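Local coordinates for YqgE/AlgH family protein (Corynebacterium diphtheriae NCTC 13129, PDB 2GS5) that is of unknown function but belongs to the UPF0301 (AlgH) family of conserved proteins, at residues 2-5 against 11-14; 35-40 against 139-144; 91-96 against 160-165; 68-73 against 124-129. All blocks are in the same frame, centred on the assembly; numbering follows the deposited sequence.

How the contacts relate
Contacts 2 and 3 are buried; contact 1 lies on the surface and contact 4 is partly buried. Contact 1 ties two loop segments before strand 19-23 with a salt bridge. Contacts 2 and 3 are apolar and reach the same mixed sheet, through strands 129-141 and 87-94. They touch each other where Leu38 packs on Val91 and Ala160. Contact 4 joins a loop to the turn after helix 122-125, with a cysteine sulfur and a lysine chain doing the touching. It meets contact 3 through a probable hydrogen bond, Ala95 N to Leu128 O. Contacts 1 and 4 lie on opposite sides of the chain's centre, about 36 Å apart between centres.

Contact 1: 2-5 against 11-14; sequences FADR and ERNE
Asp4 and Arg12 form a salt bridge on the surface of the protein. NH1 of Arg12 donates to OD1 of Asp4 at 3.0 Å. The bond is almost straight, with an N-H...O angle of 174°. OD1 accepts with its anti lone pair, the one away from OD2, and lies in the guanidinium plane. The carboxylate and guanidinium planes are 21° apart, so the two groups meet edge to edge and nearly coplanar. NH2 of Arg12 stays farther from the carboxylate, 3.9 Å from OD1 of Asp4, so one hydrogen bond carries the salt bridge, not a two-pronged pair. Both segments belong to the loop that precedes strand 19-23, and the salt bridge closes a short N-terminal loop with five residues between the segments. The Arg12 chain runs extended from CG to NE, which carries the guanidinium across to Asp4. NE has a separate partner. A water at the guanidinium edge accepts a weak bond from Arg12 NE at 3.3 Å. The same water donates to the backbone O of Phe2 at 2.8 Å. The Phe2 ring turns away from Arg12 and meets Phe156, beside Pro25 and Leu185.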
loop_
_atom_site.group_PDB
_atom_site.type_symbol
_atom_site.label_atom_id
_atom_site.label_comp_id
_atom_site.label_asym_id
_atom_site.label_seq_id
_atom_site.Cartn_x
_atom_site.Cartn_y
_atom_site.Cartn_z
ATOM N N PHE A 2 -15.122 11.077 -5.910
ATOM C CA PHE A 2 -13.998 11.290 -6.826
ATOM C C PHE A 2 -14.479 11.512 -8.248
ATOM O O PHE A 2 -13.836 11.087 -9.210
ATOM C CB PHE A 2 -12.969 10.160 -6.756
ATOM C CG PHE A 2 -12.702 9.673 -5.364
ATOM C CD1 PHE A 2 -12.417 8.342 -5.136
ATOM C CD2 PHE A 2 -12.756 10.541 -4.273
ATOM C CE1 PHE A 2 -12.171 7.888 -3.859
ATOM C CE2 PHE A 2 -12.524 10.088 -3.003
ATOM C CZ PHE A 2 -12.226 8.759 -2.791
ATOM N N ALA A 3 -15.607 12.209 -8.363
ATOM C CA ALA A 3 -16.119 12.644 -9.649
ATOM C C ALA A 3 -15.137 13.613 -10.306
ATOM O O ALA A 3 -14.405 14.328 -9.620
ATOM C CB ALA A 3 -17.475 13.313 -9.473
ATOM N N ASP A 4 -15.140 13.618 -11.639
ATOM C CA ASP A 4 -14.352 14.543 -12.455
ATOM C C ASP A 4 -14.388 15.985 -11.939
ATOM O O ASP A 4 -13.358 16.663 -11.913
ATOM C CB ASP A 4 -14.863 14.511 -13.903
ATOM C CG ASP A 4 -14.055 15.397 -14.833
ATOM O OD1 ASP A 4 -12.838 15.165 -14.967
ATOM O OD2 ASP A 4 -14.642 16.325 -15.431
ATOM N N ARG A 5 -15.571 16.434 -11.526
ATOM C CA ARG A 5 -15.767 17.809 -11.049
ATOM C C ARG A 5 -14.905 18.196 -9.843
ATOM O O ARG A 5 -14.666 19.382 -9.617
ATOM C CB ARG A 5 -17.237 18.056 -10.704
ATOM C CG ARG A 5 -18.108 18.397 -11.892
ATOM C CD ARG A 5 -19.584 18.291 -11.549
ATOM N NE ARG A 5 -19.942 19.095 -10.378
ATOM C CZ ARG A 5 -20.051 18.642 -9.125
ATOM N NH1 ARG A 5 -19.829 17.365 -8.820
ATOM N NH2 ARG A 5 -20.386 19.489 -8.157
ATOM N N GLU A 11 -5.733 19.654 -9.226
ATOM C CA GLU A 11 -5.348 18.622 -10.192
ATOM C C GLU A 11 -5.156 17.265 -9.544
ATOM O O GLU A 11 -4.774 17.172 -8.380
ATOM C CB GLU A 11 -4.083 19.015 -10.939
ATOM C CG GLU A 11 -4.300 20.166 -11.899
ATOM C CD GLU A 11 -3.522 19.998 -13.177
ATOM O OE1 GLU A 11 -4.079 20.317 -14.257
ATOM O OE2 GLU A 11 -2.355 19.546 -13.098
ATOM N N ARG A 12 -5.432 16.221 -10.324
ATOM C CA ARG A 12 -5.241 14.849 -9.874
ATOM C C ARG A 12 -3.764 14.568 -9.686
ATOM O O ARG A 12 -2.932 15.067 -10.450
ATOM C CB ARG A 12 -5.785 13.867 -10.911
ATOM C CG ARG A 12 -7.289 13.883 -11.118
ATOM C CD ARG A 12 -7.691 12.761 -12.058
ATOM N NE ARG A 12 -9.132 12.682 -12.302
ATOM C CZ ARG A 12 -9.807 13.485 -13.119
ATOM N NH1 ARG A 12 -11.118 13.314 -13.269
ATOM N NH2 ARG A 12 -9.197 14.467 -13.782
ATOM N N ASN A 13 -3.443 13.761 -8.673
ATOM C CA ASN A 13 -2.103 13.211 -8.532
ATOM C C ASN A 13 -1.968 12.045 -9.502
ATOM O O ASN A 13 -2.874 11.225 -9.628
ATOM C CB ASN A 13 -1.857 12.713 -7.107
ATOM C CG ASN A 13 -2.003 13.803 -6.056
ATOM O OD1 ASN A 13 -2.626 13.596 -5.007
ATOM N ND2 ASN A 13 -1.427 14.970 -6.331
ATOM N N GLU A 14 -0.835 11.956 -10.189
ATOM C CA GLU A 14 -0.637 10.875 -11.152
ATOM C C GLU A 14 -0.200 9.593 -10.453
ATOM O O GLU A 14 0.631 9.634 -9.552
ATOM C CB GLU A 14 0.383 11.275 -12.212
ATOM C CG GLU A 14 -0.194 12.208 -13.260
ATOM C CD GLU A 14 -1.342 11.574 -14.028
ATOM O OE1 GLU A 14 -1.126 10.498 -14.644
ATOM O OE2 GLU A 14 -2.456 12.144 -14.006
HETATM O O HOH W 1 -11.409 10.968 -10.587
#

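Contact 2: 35-40 against 139-144; sequences SVILII and AEWAPG
Ile37 meets Trp141 and Ala139 in the buried interior. Its side chain leaves strand 36-42 with CB directed at the strand that carries Trp141. At CB the chain divides. The CG2 branch lies anti to the backbone N and reaches the indole, with Ile37 CG2 3.8 Å from CH2 of Trp141. CZ3 of the same ring is its next neighbour. The CG1 branch starts beside the backbone N (chi1 -60°) and runs on extended to CD1. That end methyl touches most closely: CD1 of Ile37 is 3.7 Å from CH2 of Trp141. It lies near the plane of the indole, so the methyl meets the edge of the six-membered ring and not its face. CZ2 of Trp141 is 4.2 Å from CD1 of Ile37. CD1 of Ile37 also reaches CB of Ala139, at 4.4 Å. Ile37 thus holds the corner of the ring between its two branches. The two side chains approach from opposite directions. The polar end of the indole points elsewhere, and NE1 of Trp141 hydrogen bonds to OE1 of Glu149. Leu21 of strand 19-23 also touches Trp141, and Phe32 lies against Ile37. No hydrogen bond joins the two segments. Strands 36-42 and 129-141 do not pair directly; each pairs antiparallel with strand 47-51. The contact is side-chain packing between two strands of the curled mixed sheet that do not pair, part of the hydrophobic core of the AlgH-like fold.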
loop_
_atom_site.group_PDB
_atom_site.type_symbol
_atom_site.label_atom_id
_atom_site.label_comp_id
_atom_site.label_asym_id
_atom_site.label_seq_id
_atom_site.Cartn_x
_atom_site.Cartn_y
_atom_site.Cartn_z
ATOM N N SER A 35 -10.538 -0.277 0.130
ATOM C CA SER A 35 -9.126 -0.587 0.014
ATOM C C SER A 35 -8.288 0.677 -0.121
ATOM O O SER A 35 -8.772 1.752 -0.505
ATOM C CB SER A 35 -8.874 -1.528 -1.168
ATOM O OG SER A 35 -9.322 -0.993 -2.397
ATOM N N VAL A 36 -7.014 0.526 0.224
ATOM C CA VAL A 36 -5.997 1.552 0.039
ATOM C C VAL A 36 -4.820 0.841 -0.595
ATOM O O VAL A 36 -4.055 0.165 0.100
ATOM C CB VAL A 36 -5.559 2.183 1.371
ATOM C CG1 VAL A 36 -4.442 3.199 1.157
ATOM C CG2 VAL A 36 -6.759 2.815 2.080
ATOM N N ILE A 37 -4.697 0.964 -1.914
ATOM C CA ILE A 37 -3.757 0.118 -2.642
ATOM C C ILE A 37 -2.480 0.875 -2.951
ATOM O O ILE A 37 -2.483 1.808 -3.733
ATOM C CB ILE A 37 -4.391 -0.458 -3.917
ATOM C CG1 ILE A 37 -5.614 -1.310 -3.529
ATOM C CG2 ILE A 37 -3.365 -1.319 -4.692
ATOM C CD1 ILE A 37 -6.437 -1.756 -4.672
ATOM N N LEU A 38 -1.395 0.462 -2.300
ATOM C CA LEU A 38 -0.074 1.029 -2.547
ATOM C C LEU A 38 0.467 0.522 -3.872
ATOM O O LEU A 38 0.629 -0.682 -4.060
ATOM C CB LEU A 38 0.883 0.630 -1.431
ATOM C CG LEU A 38 2.335 1.069 -1.559
ATOM C CD1 LEU A 38 2.458 2.576 -1.474
ATOM C CD2 LEU A 38 3.192 0.393 -0.493
ATOM N N ILE A 39 0.751 1.447 -4.782
ATOM C CA ILE A 39 1.350 1.100 -6.068
ATOM C C ILE A 39 2.817 0.745 -5.849
ATOM O O ILE A 39 3.587 1.547 -5.307
ATOM C CB ILE A 39 1.206 2.250 -7.097
ATOM C CG1 ILE A 39 -0.278 2.522 -7.359
ATOM C CG2 ILE A 39 1.964 1.931 -8.394
ATOM C CD1 ILE A 39 -0.534 3.764 -8.184
ATOM N N ILE A 40 3.186 -0.478 -6.237
ATOM C CA ILE A 40 4.559 -0.978 -6.049
ATOM C C ILE A 40 5.330 -1.125 -7.362
ATOM O O ILE A 40 6.551 -1.330 -7.353
ATOM C CB ILE A 40 4.554 -2.332 -5.283
ATOM C CG1 ILE A 40 3.826 -3.431 -6.072
ATOM C CG2 ILE A 40 3.926 -2.148 -3.901
ATOM C CD1 ILE A 40 3.800 -4.771 -5.351
ATOM N N ALA A 139 -2.830 -6.788 -6.432
ATOM C CA ALA A 139 -3.787 -6.273 -7.407
ATOM C C ALA A 139 -3.005 -5.862 -8.658
ATOM O O ALA A 139 -1.866 -5.424 -8.564
ATOM C CB ALA A 139 -4.531 -5.088 -6.828
ATOM N N GLU A 140 -3.616 -6.052 -9.823
ATOM C CA GLU A 140 -2.982 -5.713 -11.100
ATOM C C GLU A 140 -3.959 -4.927 -11.958
ATOM O O GLU A 140 -5.155 -5.231 -11.977
ATOM C CB GLU A 140 -2.540 -6.981 -11.862
ATOM C CG GLU A 140 -1.771 -6.699 -13.168
ATOM C CD GLU A 140 -1.369 -7.950 -13.961
ATOM O OE1 GLU A 140 -1.598 -9.076 -13.489
ATOM O OE2 GLU A 140 -0.843 -7.794 -15.091
ATOM N N TRP A 141 -3.437 -3.924 -12.663
ATOM C CA TRP A 141 -4.177 -3.191 -13.694
ATOM C C TRP A 141 -3.495 -3.385 -15.030
ATOM O O TRP A 141 -2.287 -3.154 -15.162
ATOM C CB TRP A 141 -4.252 -1.691 -13.392
ATOM C CG TRP A 141 -5.178 -1.373 -12.286
ATOM C CD1 TRP A 141 -6.459 -0.922 -12.396
ATOM C CD2 TRP A 141 -4.927 -1.531 -10.886
ATOM N NE1 TRP A 141 -7.021 -0.784 -11.150
ATOM C CE2 TRP A 141 -6.106 -1.155 -10.204
ATOM C CE3 TRP A 141 -3.824 -1.949 -10.138
ATOM C CZ2 TRP A 141 -6.205 -1.172 -8.814
ATOM C CZ3 TRP A 141 -3.931 -1.980 -8.754
ATOM C CH2 TRP A 141 -5.110 -1.591 -8.108
ATOM N N ALA A 142 -4.268 -3.795 -16.026
ATOM C CA ALA A 142 -3.768 -3.828 -17.389
ATOM C C ALA A 142 -3.363 -2.425 -17.826
ATOM O O ALA A 142 -3.824 -1.435 -17.257
ATOM C CB ALA A 142 -4.830 -4.367 -18.324
ATOM N N PRO A 143 -2.511 -2.331 -18.855
ATOM C CA PRO A 143 -2.167 -1.025 -19.405
ATOM C C PRO A 143 -3.399 -0.183 -19.699
ATOM O O PRO A 143 -4.341 -0.674 -20.312
ATOM C CB PRO A 143 -1.457 -1.377 -20.708
ATOM C CG PRO A 143 -0.871 -2.710 -20.469
ATOM C CD PRO A 143 -1.818 -3.425 -19.557
ATOM N N GLY A 144 -3.391 1.064 -19.244
ATOM C CA GLY A 144 -4.493 1.991 -19.489
ATOM C C GLY A 144 -5.711 1.831 -18.589
ATOM O O GLY A 144 -6.560 2.718 -18.529
#

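Contact 3: 91-96 against 160-165; sequences VGVTAQ and ALPSDV
Val91 and Val93 of strand 87-94 pack against the short, weakly bonded helix 162-166, a helix-on-sheet contact within the AlgH-like fold. Two apart on the strand, both valines direct CB at the helix, and Gly92 lies between them. Val91, Val93 and Val165 all have CG1 anti to the backbone N (chi1 -178° for Val91), which turns CG1 of Val91 and CG1 of Val165 to each other. Val91 and Val165 cross at about a right angle. CG1 of Val91 is 4.0 Å from CG1 of Val165, and CG2 of Val165 is only slightly farther. CG1 of Val165 also rests on the strand backbone, 3.7 Å from O of Val91. Pro162 comes to Val93 with its ring. Both methyls of Val93 meet CB of Pro162, CG1 at 3.8 Å and CG2 at 3.9 Å. Leu113 of the neighbouring strand 113-116 touches Val93 and Val165. Arg180 forms a salt bridge with Asp164. The same aspartate accepts from the backbone N of Leu161, three residues earlier: N of Leu161 to OD2 of Asp164 is 2.8 Å. The bond is straight, 175°, and its donor comes from above the carboxylate plane.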
loop_
_atom_site.group_PDB
_atom_site.type_symbol
_atom_site.label_atom_id
_atom_site.label_comp_id
_atom_site.label_asym_id
_atom_site.label_seq_id
_atom_site.Cartn_x
_atom_site.Cartn_y
_atom_site.Cartn_z
ATOM N N VAL A 91 6.952 -4.698 2.140
ATOM C CA VAL A 91 7.082 -3.255 2.010
ATOM C C VAL A 91 7.685 -2.719 3.311
ATOM O O VAL A 91 7.164 -2.978 4.398
ATOM C CB VAL A 91 5.733 -2.569 1.735
ATOM C CG1 VAL A 91 5.939 -1.074 1.555
ATOM C CG2 VAL A 91 5.084 -3.143 0.473
ATOM N N GLY A 92 8.785 -1.985 3.196
ATOM C CA GLY A 92 9.466 -1.420 4.345
ATOM C C GLY A 92 9.471 0.091 4.344
ATOM O O GLY A 92 9.167 0.737 3.338
ATOM N N VAL A 93 9.820 0.635 5.505
ATOM C CA VAL A 93 10.107 2.044 5.692
ATOM C C VAL A 93 11.599 2.133 6.022
ATOM O O VAL A 93 12.054 1.519 6.983
ATOM C CB VAL A 93 9.262 2.631 6.845
ATOM C CG1 VAL A 93 9.604 4.110 7.100
ATOM C CG2 VAL A 93 7.748 2.419 6.579
ATOM N N THR A 94 12.372 2.844 5.204
ATOM C CA THR A 94 13.819 2.904 5.426
ATOM C C THR A 94 14.150 3.617 6.735
ATOM O O THR A 94 13.482 4.578 7.122
ATOM C CB THR A 94 14.567 3.606 4.269
ATOM O OG1 THR A 94 14.089 4.944 4.127
ATOM C CG2 THR A 94 14.383 2.855 2.946
ATOM N N ALA A 95 15.183 3.114 7.403
ATOM C CA ALA A 95 15.696 3.703 8.623
ATOM C C ALA A 95 16.516 4.946 8.331
ATOM O O ALA A 95 16.950 5.186 7.205
ATOM C CB ALA A 95 16.557 2.682 9.372
ATOM N N GLN A 96 16.790 5.718 9.371
ATOM C CA GLN A 96 17.679 6.856 9.225
ATOM C C GLN A 96 18.996 6.372 8.620
ATOM O O GLN A 96 19.508 5.304 8.981
ATOM C CB GLN A 96 17.963 7.536 10.564
ATOM C CG GLN A 96 16.728 8.019 11.325
ATOM C CD GLN A 96 15.930 9.112 10.618
ATOM O OE1 GLN A 96 16.485 10.019 9.986
ATOM N NE2 GLN A 96 14.620 9.050 10.758
ATOM N N ALA A 160 1.278 7.985 -0.285
ATOM C CA ALA A 160 1.319 7.101 0.875
ATOM C C ALA A 160 2.279 7.676 1.906
ATOM O O ALA A 160 3.242 8.364 1.542
ATOM C CB ALA A 160 1.763 5.695 0.468
ATOM N N LEU A 161 1.999 7.412 3.182
ATOM C CA LEU A 161 2.931 7.709 4.268
ATOM C C LEU A 161 3.427 6.417 4.908
ATOM O O LEU A 161 2.762 5.393 4.858
ATOM C CB LEU A 161 2.275 8.560 5.355
ATOM C CG LEU A 161 1.843 9.974 4.983
ATOM C CD1 LEU A 161 1.203 10.648 6.193
ATOM C CD2 LEU A 161 3.009 10.803 4.449
ATOM N N PRO A 162 4.601 6.473 5.549
ATOM C CA PRO A 162 5.099 5.335 6.325
ATOM C C PRO A 162 4.047 4.733 7.256
ATOM O O PRO A 162 3.952 3.510 7.348
ATOM C CB PRO A 162 6.250 5.952 7.122
ATOM C CG PRO A 162 6.789 6.979 6.218
ATOM C CD PRO A 162 5.558 7.594 5.572
ATOM N N SER A 163 3.249 5.573 7.923
ATOM C CA SER A 163 2.244 5.091 8.876
ATOM C C SER A 163 1.121 4.263 8.231
ATOM O O SER A 163 0.406 3.532 8.921
ATOM C CB SER A 163 1.653 6.252 9.687
ATOM O OG SER A 163 1.069 7.230 8.843
ATOM N N ASP A 164 0.959 4.371 6.915
ATOM C CA ASP A 164 -0.021 3.545 6.199
ATOM C C ASP A 164 0.439 2.099 6.159
ATOM O O ASP A 164 -0.374 1.179 6.112
ATOM C CB ASP A 164 -0.231 4.034 4.767
ATOM C CG ASP A 164 -0.786 5.434 4.696
ATOM O OD1 ASP A 164 -1.494 5.839 5.642
ATOM O OD2 ASP A 164 -0.490 6.131 3.705
ATOM N N VAL A 165 1.757 1.928 6.139
ATOM C CA VAL A 165 2.380 0.612 6.049
ATOM C C VAL A 165 2.615 -0.015 7.421
ATOM O O VAL A 165 2.602 -1.243 7.548
ATOM C CB VAL A 165 3.724 0.718 5.297
ATOM C CG1 VAL A 165 4.426 -0.639 5.248
ATOM C CG2 VAL A 165 3.488 1.271 3.890
#

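Contact 4: 68-73 against 124-129; sequences VPCVTK and EIKPLV
Cys70 and Lys126 carry this contact, with their backbones close: the CA atoms are 5.4 Å apart. The sulfur of Cys70 lies against the start of the lysine. SG of Cys70 is 3.7 Å from CA of Lys126 and 3.8 Å from its CB. With chi1 at -70°, SG is anti to the carbonyl carbon of Cys70, and this places it at the opposing backbone. The sulfur of Cys70, SG, also comes 3.8 Å from N of Lys126, but no hydrogen bond is formed. Beyond CB the lysine chain runs alongside the other segment. Its CG is anti to the backbone N (chi1 176°), and the chain bends at chi2 and again at chi4. The bend at chi2 brings the middle of the chain alongside Pro69. CD of Lys126 is 3.4 Å from O of Pro69, and CE is 3.3 Å from the same oxygen. These are contacts of methylene groups with a carbonyl. The lysine thus meets the segment twice, with its base on the cysteine and its aliphatic chain on the proline carbonyl. Ile125 adds a smaller share, and the end of its side chain leads away. Met132 of strand 129-141 touches Cys70 from the sheet, and Thr72 is hydrogen bonded to Met132. The contact joins two connections of the sheet: the 3-10 turn that leads towards strand 76-79, and the turn between helix 122-125 and strand 129-141. Those two strands pair in parallel within the mixed sheet of this AlgH-like fold.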
loop_
_atom_site.group_PDB
_atom_site.type_symbol
_atom_site.label_atom_id
_atom_site.label_comp_id
_atom_site.label_asym_id
_atom_site.label_seq_id
_atom_site.Cartn_x
_atom_site.Cartn_y
_atom_site.Cartn_z
ATOM N N VAL A 68 10.276 -12.510 10.868
ATOM C CA VAL A 68 9.482 -11.966 11.976
ATOM C C VAL A 68 10.148 -10.806 12.739
ATOM O O VAL A 68 9.486 -9.816 13.020
ATOM C CB VAL A 68 9.014 -13.079 12.946
ATOM C CG1 VAL A 68 8.356 -12.480 14.181
ATOM C CG2 VAL A 68 8.037 -13.992 12.228
ATOM N N PRO A 69 11.450 -10.912 13.070
ATOM C CA PRO A 69 12.123 -9.791 13.755
ATOM C C PRO A 69 12.078 -8.423 13.056
ATOM O O PRO A 69 12.212 -7.402 13.715
ATOM C CB PRO A 69 13.571 -10.276 13.873
ATOM C CG PRO A 69 13.477 -11.749 13.847
ATOM C CD PRO A 69 12.352 -12.069 12.915
ATOM N N CYS A 70 11.876 -8.408 11.741
ATOM C CA CYS A 70 11.811 -7.165 10.968
ATOM C C CYS A 70 10.392 -6.632 10.823
ATOM O O CYS A 70 10.206 -5.500 10.363
ATOM C CB CYS A 70 12.347 -7.382 9.555
ATOM S SG CYS A 70 14.107 -7.646 9.430
ATOM N N VAL A 71 9.396 -7.436 11.186
ATOM C CA VAL A 71 8.006 -7.104 10.863
ATOM C C VAL A 71 7.347 -6.311 11.981
ATOM O O VAL A 71 7.380 -6.704 13.151
ATOM C CB VAL A 71 7.173 -8.365 10.559
ATOM C CG1 VAL A 71 5.711 -8.012 10.316
ATOM C CG2 VAL A 71 7.742 -9.098 9.348
ATOM N N THR A 72 6.742 -5.189 11.602
ATOM C CA THR A 72 5.999 -4.349 12.524
ATOM C C THR A 72 4.746 -5.067 13.016
ATOM O O THR A 72 4.079 -5.765 12.252
ATOM C CB THR A 72 5.589 -3.058 11.808
ATOM O OG1 THR A 72 6.761 -2.422 11.275
ATOM C CG2 THR A 72 4.832 -2.117 12.735
ATOM N N LYS A 73 4.418 -4.919 14.293
ATOM C CA LYS A 73 3.183 -5.493 14.813
ATOM C C LYS A 73 1.963 -4.843 14.159
ATOM O O LYS A 73 1.985 -3.646 13.864
ATOM C CB LYS A 73 3.105 -5.336 16.339
ATOM C CG LYS A 73 4.074 -6.239 17.093
ATOM C CD LYS A 73 3.925 -6.140 18.614
ATOM C CE LYS A 73 4.629 -4.933 19.207
ATOM N NZ LYS A 73 4.830 -5.108 20.680
ATOM N N GLU A 124 20.658 -8.497 7.612
ATOM C CA GLU A 124 21.117 -7.367 6.780
ATOM C C GLU A 124 20.091 -6.249 6.817
ATOM O O GLU A 124 20.423 -5.071 6.985
ATOM C CB GLU A 124 21.300 -7.784 5.302
ATOM C CG GLU A 124 21.890 -6.669 4.395
ATOM C CD GLU A 124 21.369 -6.639 2.945
ATOM O OE1 GLU A 124 21.623 -5.617 2.267
ATOM O OE2 GLU A 124 20.721 -7.596 2.457
ATOM N N ILE A 125 18.835 -6.630 6.630
ATOM C CA ILE A 125 17.766 -5.678 6.402
ATOM C C ILE A 125 17.305 -5.006 7.697
ATOM O O ILE A 125 16.960 -3.828 7.683
ATOM C CB ILE A 125 16.590 -6.369 5.675
ATOM C CG1 ILE A 125 17.026 -6.800 4.267
ATOM C CG2 ILE A 125 15.374 -5.444 5.595
ATOM C CD1 ILE A 125 17.591 -5.666 3.391
ATOM N N LYS A 126 17.335 -5.741 8.811
ATOM C CA LYS A 126 16.826 -5.238 10.100
ATOM C C LYS A 126 17.282 -3.806 10.445
ATOM O O LYS A 126 16.437 -2.956 10.697
ATOM C CB LYS A 126 17.135 -6.223 11.241
ATOM C CG LYS A 126 16.724 -5.750 12.648
ATOM C CD LYS A 126 15.285 -6.045 12.976
ATOM C CE LYS A 126 14.947 -5.701 14.422
ATOM N NZ LYS A 126 15.106 -4.248 14.771
ATOM N N PRO A 127 18.607 -3.531 10.442
ATOM C CA PRO A 127 19.065 -2.164 10.761
ATOM C C PRO A 127 18.685 -1.094 9.740
ATOM O O PRO A 127 18.755 0.102 10.041
ATOM C CB PRO A 127 20.594 -2.304 10.815
ATOM C CG PRO A 127 20.918 -3.513 10.072
ATOM C CD PRO A 127 19.746 -4.443 10.219
ATOM N N LEU A 128 18.285 -1.524 8.544
ATOM C CA LEU A 128 18.037 -0.613 7.427
ATOM C C LEU A 128 16.581 -0.198 7.291
ATOM O O LEU A 128 16.271 0.661 6.457
ATOM C CB LEU A 128 18.487 -1.244 6.112
ATOM C CG LEU A 128 19.913 -1.789 6.084
ATOM C CD1 LEU A 128 20.263 -2.364 4.699
ATOM C CD2 LEU A 128 20.945 -0.732 6.485
ATOM N N VAL A 129 15.695 -0.797 8.090
ATOM C CA VAL A 129 14.279 -0.415 8.090
ATOM C C VAL A 129 13.787 -0.080 9.493
ATOM O O VAL A 129 14.250 -0.662 10.472
ATOM C CB VAL A 129 13.379 -1.519 7.474
ATOM C CG1 VAL A 129 13.714 -1.718 5.967
ATOM C CG2 VAL A 129 13.504 -2.813 8.266
#